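Local coordinates for peptidoglycan glycosyltransferase (Eggerthella lenta, PDB 4MNR), which belongs to the penicillin-binding proteins and carries a domain of the beta-lactamase-like fold typical of that family, at residues F207-I215 against S241-E251; T232-S240 against V377-T386. All coordinates share one frame; numbering follows the deposited sequence. Where two conformers were deposited one is given.

Interaction 1 of 2, residues F207-I215 against S241-E251; sequences FSSPGTMEI and SNTVFGQLGVE
Gln247 NE2 donates to Ser208 O at 2.7 Å, in a bent bond with an N-H...O angle of 139°. Gln247 NE2 also turns back to Thr243 O, 2.9 Å away, one turn earlier in its own helix. Both acceptors lie in the amide plane, so the amide cannot easily rotate. A water joins Gln247 OE1 to Ser208 N. Thr243 O also takes the helical bond from Gln247 N, and the two donors reach it from opposite faces of its plane.

Selenomethionine Met213 lies on this amide. Its chain is bent at the last torsion (chi3 -76°). Met213 SE rests 3.7 Å from Gln247 CD, and its CE lies against the same side chain. The Phe207 ring instead meets the CB of Gln247, and the two side chains run in opposite directions. Phe207 CB packs on Val244 CG1 at 3.7 Å, and the far end of the ring approaches Leu248 CD1 and Glu251. Further along, Ile215 CG2 meets Val250 CG2 at 3.8 Å.

Ser209 and Pro210 tie the chain to the start of the helix. Ser209 OG donates to Ser241 OG at 2.7 Å. Ser241 is the N-cap, and its OG also accepts from Val244 N. Thr243 OG1 lies 2.9 Å from Pro210 O, though another acceptor competes for its proton. The side chain of Asn222 bonds to both serine hydroxyls and, through OD1, to Thr243 N. It thus acts as a second-shell brace.

The side chain of Glu251 is about 3 Å from a bound magnesium ion. At the other end, Asn242 OD1 bonds to Lys188 NZ. The contact therefore fastens two short strands and their turn along helix 242-263. Ser240 to Asn242 matches the Ser-x-Asn motif of penicillin-binding proteins; it spans the junction before this helix, with only Asn242 inside it.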
# COMPACT_ATOMS: atom_id res chain seq x y z
N PHE A 207 -13.40 -24.99 9.15
CA PHE A 207 -12.93 -25.50 7.86
C PHE A 207 -11.77 -26.46 8.07
O PHE A 207 -10.98 -26.29 9.00
CB PHE A 207 -12.37 -24.36 7.00
CG PHE A 207 -13.40 -23.44 6.45
CD1 PHE A 207 -13.88 -22.39 7.22
CD2 PHE A 207 -13.84 -23.58 5.15
CE1 PHE A 207 -14.82 -21.52 6.70
CE2 PHE A 207 -14.78 -22.72 4.62
CZ PHE A 207 -15.27 -21.68 5.39
N SER A 208 -11.64 -27.45 7.20
CA SER A 208 -10.46 -28.30 7.25
C SER A 208 -9.26 -27.52 6.72
O SER A 208 -9.37 -26.78 5.74
CB SER A 208 -10.68 -29.57 6.42
OG SER A 208 -9.59 -30.47 6.55
N SER A 209 -8.10 -27.68 7.36
CA SER A 209 -6.89 -26.96 6.95
C SER A 209 -5.70 -27.90 6.68
O SER A 209 -4.69 -27.86 7.38
CB SER A 209 -6.53 -25.89 8.00
OG SER A 209 -5.43 -25.10 7.59
N PRO A 210 -5.81 -28.74 5.63
CA PRO A 210 -4.71 -29.66 5.32
C PRO A 210 -3.50 -28.93 4.74
O PRO A 210 -3.63 -27.78 4.32
CB PRO A 210 -5.31 -30.58 4.27
CG PRO A 210 -6.40 -29.77 3.63
CD PRO A 210 -6.95 -28.90 4.71
N GLY A 211 -2.34 -29.59 4.71
CA GLY A 211 -1.14 -28.96 4.20
C GLY A 211 -1.28 -28.73 2.70
O GLY A 211 -0.82 -27.72 2.17
N THR A 212 -1.89 -29.70 2.03
CA THR A 212 -2.19 -29.56 0.62
C THR A 212 -3.58 -30.10 0.37
O THR A 212 -4.09 -30.92 1.13
CB THR A 212 -1.19 -30.35 -0.27
OG1 THR A 212 -1.35 -31.75 -0.03
CG2 THR A 212 0.25 -29.97 0.02
N MSE A 213 -4.20 -29.63 -0.69
CA MSE A 213 -5.44 -30.22 -1.17
C MSE A 213 -5.67 -29.90 -2.63
O MSE A 213 -5.20 -28.89 -3.15
CB MSE A 213 -6.64 -29.78 -0.34
CG MSE A 213 -7.07 -28.38 -0.62
SE MSE A 213 -8.50 -27.93 0.59
CE MSE A 213 -9.96 -28.89 -0.21
N GLU A 214 -6.39 -30.79 -3.30
CA GLU A 214 -6.73 -30.54 -4.69
C GLU A 214 -8.00 -29.70 -4.78
O GLU A 214 -9.04 -30.04 -4.20
CB GLU A 214 -6.88 -31.85 -5.47
CG GLU A 214 -7.30 -31.65 -6.91
CD GLU A 214 -8.80 -31.61 -7.06
OE1 GLU A 214 -9.47 -32.42 -6.38
OE2 GLU A 214 -9.30 -30.77 -7.84
N ILE A 215 -7.89 -28.58 -5.49
CA ILE A 215 -9.05 -27.78 -5.81
C ILE A 215 -8.95 -27.47 -7.30
O ILE A 215 -7.92 -26.98 -7.76
CB ILE A 215 -9.10 -26.45 -5.01
CG1 ILE A 215 -9.18 -26.72 -3.50
CG2 ILE A 215 -10.28 -25.60 -5.48
CD1 ILE A 215 -9.11 -25.45 -2.61
N SER A 241 -4.03 -19.59 6.77
CA SER A 241 -4.16 -20.84 6.02
C SER A 241 -4.68 -20.65 4.59
O SER A 241 -5.80 -20.18 4.39
CB SER A 241 -5.07 -21.82 6.77
OG SER A 241 -5.39 -22.92 5.93
N ASN A 242 -3.87 -21.03 3.61
CA ASN A 242 -4.29 -20.93 2.22
C ASN A 242 -5.37 -21.96 1.89
O ASN A 242 -6.28 -21.70 1.09
CB ASN A 242 -3.10 -21.16 1.27
CG ASN A 242 -2.04 -20.06 1.36
OD1 ASN A 242 -2.36 -18.89 1.60
ND2 ASN A 242 -0.78 -20.44 1.16
N THR A 243 -5.28 -23.15 2.48
CA THR A 243 -6.27 -24.18 2.15
C THR A 243 -7.66 -23.84 2.69
O THR A 243 -8.67 -24.18 2.07
CB THR A 243 -5.84 -25.60 2.53
OG1 THR A 243 -5.57 -25.66 3.93
CG2 THR A 243 -4.59 -26.01 1.73
N VAL A 244 -7.73 -23.15 3.83
CA VAL A 244 -9.03 -22.70 4.30
C VAL A 244 -9.55 -21.57 3.40
O VAL A 244 -10.70 -21.59 2.98
CB VAL A 244 -8.95 -22.18 5.73
CG1 VAL A 244 -10.24 -21.44 6.11
CG2 VAL A 244 -8.70 -23.35 6.69
N PHE A 245 -8.71 -20.59 3.11
CA PHE A 245 -9.18 -19.48 2.28
C PHE A 245 -9.53 -19.91 0.85
O PHE A 245 -10.45 -19.35 0.25
CB PHE A 245 -8.24 -18.27 2.37
CG PHE A 245 -8.51 -17.42 3.56
CD1 PHE A 245 -8.02 -17.77 4.81
CD2 PHE A 245 -9.34 -16.31 3.46
CE1 PHE A 245 -8.32 -17.01 5.92
CE2 PHE A 245 -9.65 -15.53 4.57
CZ PHE A 245 -9.13 -15.88 5.81
N GLY A 246 -8.84 -20.92 0.34
CA GLY A 246 -9.16 -21.47 -0.96
C GLY A 246 -10.56 -22.04 -0.98
O GLY A 246 -11.35 -21.77 -1.88
N GLN A 247 -10.88 -22.83 0.05
CA GLN A 247 -12.21 -23.41 0.17
C GLN A 247 -13.26 -22.33 0.34
O GLN A 247 -14.37 -22.46 -0.19
CB GLN A 247 -12.25 -24.37 1.35
CG GLN A 247 -11.39 -25.61 1.15
CD GLN A 247 -11.38 -26.48 2.39
OE1 GLN A 247 -12.24 -27.35 2.56
NE2 GLN A 247 -10.42 -26.22 3.28
N LEU A 248 -12.93 -21.30 1.11
CA LEU A 248 -13.86 -20.19 1.32
C LEU A 248 -14.14 -19.47 -0.00
O LEU A 248 -15.28 -19.13 -0.29
CB LEU A 248 -13.32 -19.24 2.40
CG LEU A 248 -14.12 -17.97 2.65
CD1 LEU A 248 -15.54 -18.29 3.14
CD2 LEU A 248 -13.37 -17.08 3.65
N GLY A 249 -13.11 -19.28 -0.82
CA GLY A 249 -13.28 -18.71 -2.15
C GLY A 249 -14.23 -19.50 -3.03
O GLY A 249 -15.12 -18.92 -3.67
N VAL A 250 -14.05 -20.81 -3.07
CA VAL A 250 -14.94 -21.67 -3.86
C VAL A 250 -16.36 -21.60 -3.30
O VAL A 250 -17.33 -21.59 -4.06
CB VAL A 250 -14.44 -23.12 -3.87
CG1 VAL A 250 -15.51 -24.07 -4.39
CG2 VAL A 250 -13.16 -23.23 -4.69
N GLU A 251 -16.48 -21.55 -1.98
CA GLU A 251 -17.81 -21.50 -1.37
C GLU A 251 -18.54 -20.20 -1.71
O GLU A 251 -19.74 -20.21 -2.03
CB GLU A 251 -17.73 -21.70 0.14
CG GLU A 251 -19.09 -21.68 0.80
CD GLU A 251 -19.07 -22.15 2.24
OE1 GLU A 251 -17.96 -22.42 2.75
OE2 GLU A 251 -20.16 -22.27 2.84
O HOH W 1 -13.47 -27.79 5.02

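Interaction 2 of 2, residues T232-S240 against V377-T386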
# COMPACT_ATOMS: atom_id res chain seq x y z
N THR A 232 -11.31 -22.72 12.95
CA THR A 232 -12.36 -21.75 12.70
C THR A 232 -11.81 -20.75 11.70
O THR A 232 -10.59 -20.65 11.52
CB THR A 232 -12.77 -20.96 13.95
OG1 THR A 232 -11.67 -20.17 14.40
CG2 THR A 232 -13.25 -21.89 15.07
N LEU A 233 -12.70 -20.01 11.06
CA LEU A 233 -12.27 -19.02 10.09
C LEU A 233 -11.37 -17.95 10.74
O LEU A 233 -10.41 -17.49 10.12
CB LEU A 233 -13.46 -18.40 9.37
CG LEU A 233 -13.20 -17.36 8.28
CD1 LEU A 233 -12.25 -17.91 7.24
CD2 LEU A 233 -14.53 -16.95 7.64
N ALA A 234 -11.67 -17.59 11.98
CA ALA A 234 -10.80 -16.66 12.72
C ALA A 234 -9.40 -17.24 12.93
O ALA A 234 -8.40 -16.56 12.70
CB ALA A 234 -11.43 -16.26 14.06
N GLN A 235 -9.33 -18.49 13.35
CA GLN A 235 -8.04 -19.15 13.54
C GLN A 235 -7.28 -19.27 12.23
O GLN A 235 -6.06 -19.12 12.21
CB GLN A 235 -8.20 -20.54 14.16
CG GLN A 235 -8.74 -20.51 15.58
CD GLN A 235 -9.21 -21.89 16.06
OE1 GLN A 235 -9.54 -22.78 15.27
NE2 GLN A 235 -9.26 -22.06 17.38
N ALA A 236 -8.00 -19.53 11.14
CA ALA A 236 -7.38 -19.66 9.83
C ALA A 236 -6.81 -18.31 9.36
O ALA A 236 -5.84 -18.28 8.63
CB ALA A 236 -8.37 -20.19 8.81
N THR A 237 -7.41 -17.22 9.80
CA THR A 237 -6.88 -15.90 9.49
C THR A 237 -5.62 -15.68 10.33
O THR A 237 -4.61 -15.19 9.82
CB THR A 237 -7.91 -14.79 9.79
OG1 THR A 237 -9.12 -15.09 9.09
CG2 THR A 237 -7.40 -13.43 9.32
N GLU A 238 -5.68 -16.04 11.61
CA GLU A 238 -4.50 -15.92 12.49
C GLU A 238 -3.29 -16.69 11.97
O GLU A 238 -2.17 -16.18 12.02
CB GLU A 238 -4.82 -16.35 13.92
CG GLU A 238 -5.89 -15.49 14.59
CD GLU A 238 -6.25 -15.98 15.98
OE1 GLU A 238 -5.75 -17.04 16.40
OE2 GLU A 238 -7.04 -15.29 16.67
N LEU A 239 -3.52 -17.91 11.48
CA LEU A 239 -2.45 -18.78 11.01
C LEU A 239 -2.15 -18.56 9.53
O LEU A 239 -1.19 -19.12 8.99
CB LEU A 239 -2.81 -20.25 11.24
CG LEU A 239 -2.87 -20.68 12.71
CD1 LEU A 239 -3.37 -22.12 12.83
CD2 LEU A 239 -1.50 -20.52 13.35
N SER A 240 -2.99 -17.76 8.88
CA SER A 240 -2.92 -17.52 7.44
C SER A 240 -2.98 -18.79 6.59
O SER A 240 -2.10 -19.04 5.77
CB SER A 240 -1.67 -16.71 7.09
OG SER A 240 -1.90 -15.99 5.89
N VAL A 377 -10.73 -9.77 14.37
CA VAL A 377 -9.97 -10.94 13.93
C VAL A 377 -8.50 -10.56 13.71
O VAL A 377 -7.59 -11.32 14.06
CB VAL A 377 -10.55 -11.54 12.63
CG1 VAL A 377 -9.66 -12.66 12.10
CG2 VAL A 377 -11.95 -12.05 12.88
N LEU A 378 -8.26 -9.38 13.14
CA LEU A 378 -6.89 -8.92 12.90
C LEU A 378 -6.12 -8.59 14.18
O LEU A 378 -4.89 -8.66 14.22
CB LEU A 378 -6.88 -7.73 11.94
CG LEU A 378 -7.48 -8.02 10.56
CD1 LEU A 378 -7.29 -6.83 9.63
CD2 LEU A 378 -6.87 -9.28 9.93
N LEU A 379 -6.84 -8.23 15.24
CA LEU A 379 -6.19 -8.07 16.53
C LEU A 379 -5.66 -9.43 16.95
O LEU A 379 -4.56 -9.55 17.49
CB LEU A 379 -7.18 -7.52 17.57
CG LEU A 379 -6.65 -7.29 18.98
CD1 LEU A 379 -5.38 -6.44 18.96
CD2 LEU A 379 -7.72 -6.62 19.83
N GLY A 380 -6.44 -10.47 16.66
CA GLY A 380 -6.03 -11.83 16.95
C GLY A 380 -4.79 -12.28 16.20
O GLY A 380 -4.01 -13.08 16.72
N VAL A 381 -4.61 -11.79 14.97
CA VAL A 381 -3.44 -12.12 14.19
C VAL A 381 -2.19 -11.68 14.94
O VAL A 381 -1.19 -12.41 15.02
CB VAL A 381 -3.48 -11.42 12.81
CG1 VAL A 381 -2.13 -11.56 12.11
CG2 VAL A 381 -4.60 -12.02 11.97
N VAL A 382 -2.26 -10.49 15.52
CA VAL A 382 -1.10 -9.92 16.21
C VAL A 382 -0.93 -10.50 17.62
O VAL A 382 0.19 -10.72 18.09
CB VAL A 382 -1.19 -8.38 16.22
CG1 VAL A 382 -0.07 -7.79 17.09
CG2 VAL A 382 -1.11 -7.86 14.80
N GLN A 383 -2.04 -10.78 18.29
CA GLN A 383 -1.97 -11.35 19.64
C GLN A 383 -1.61 -12.83 19.68
O GLN A 383 -0.86 -13.27 20.56
CB GLN A 383 -3.28 -11.11 20.38
CG GLN A 383 -3.57 -9.64 20.65
CD GLN A 383 -4.84 -9.44 21.46
OE1 GLN A 383 -5.75 -10.27 21.43
NE2 GLN A 383 -4.89 -8.34 22.21
N ASN A 384 -2.12 -13.60 18.72
CA ASN A 384 -2.05 -15.05 18.78
C ASN A 384 -1.57 -15.74 17.51
O ASN A 384 -1.40 -16.96 17.49
CB ASN A 384 -3.41 -15.62 19.17
CG ASN A 384 -3.89 -15.10 20.51
OD1 ASN A 384 -3.16 -15.12 21.50
ND2 ASN A 384 -5.13 -14.62 20.56
N GLY A 385 -1.35 -14.98 16.45
CA GLY A 385 -1.06 -15.58 15.17
C GLY A 385 0.28 -15.22 14.58
O GLY A 385 1.28 -15.08 15.29
N THR A 386 0.31 -15.08 13.26
CA THR A 386 1.57 -14.87 12.55
C THR A 386 2.11 -13.45 12.73
O THR A 386 3.23 -13.16 12.33
CB THR A 386 1.37 -15.08 11.04
OG1 THR A 386 0.32 -14.22 10.59
CG2 THR A 386 0.96 -16.53 10.76
O HOH W 2 -2.16 -13.97 9.59
O HOH W 3 -8.65 -13.74 15.45
O HOH W 4 -3.83 -19.01 16.29
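The first torsions of Glu238 and Thr237 carry the glutamate chain and the threonine methyl to helix 368-384. In Glu238, CG is anti to the carbonyl carbon (chi1 -62°), and the extended chain runs alongside the backbone of Gly380. Glu238 OE2 comes within 3.6 Å of Gly380 CA, and OE1 approaches Asn384 CB. In Thr237 (chi1 -54°) the hydroxyl returns to its own helix and donates to Leu233 O. Thr237 CB and CG2 both lie on Val377 CG1, with CB 3.6 Å from it, and CG2 also nears Val381 CG2.

Backbones come close here. Glu238 CA and Val381 CA are 4.3 Å apart. Glu238 O accepts a hydrogen bond from Thr386 N at 3.0 Å, and Gly385 CA adds a CA-H...O contact of 3.4 Å to Glu238 O.

Waters bridge the two segments. One molecule donates to Glu238 OE2 and Val377 O. Another donates to Thr237 O at 2.7 Å and is hydrogen-bonded to Thr386 OG1, which also bonds to Thr401 OG1.

The short helix segments cross at -51°. Thr232 and Gln235 form a capping box at the start of helix 233-239. A Schellman motif at Ser240 ends it, next to the Lys-Thr-Gly motif of the family: Ser240 OG bonds to Lys400 NZ. This helix-on-helix packing is consistent with a position beside the active-site cleft of penicillin-binding proteins.

How the interactions relate
Interactions 1 and 2 have centres about 16 Å apart and meet along consecutive helices. The Schellman end of helix 233-239 leads straight into helix 242-263, with a probable hydrogen bond from Ser241 N to Ala236 O (2.9 Å). Val244 and Leu248 are shared. Val244 CG1 packs on Ala236 CB at 3.5 Å as well as on Phe207, and Leu248 touches both Phe207 and Leu233. Phe245 packs on helix 233-239, at Thr237. The Ser-x-Asn motif lies at the junction. Ser240 OG bonds to Lys188 NZ of the Ser-x-x-Lys motif, the lysine that Asn242 also contacts. The magnesium ion lies at the Glu251 end of interaction 1, away from the Ser240 junction.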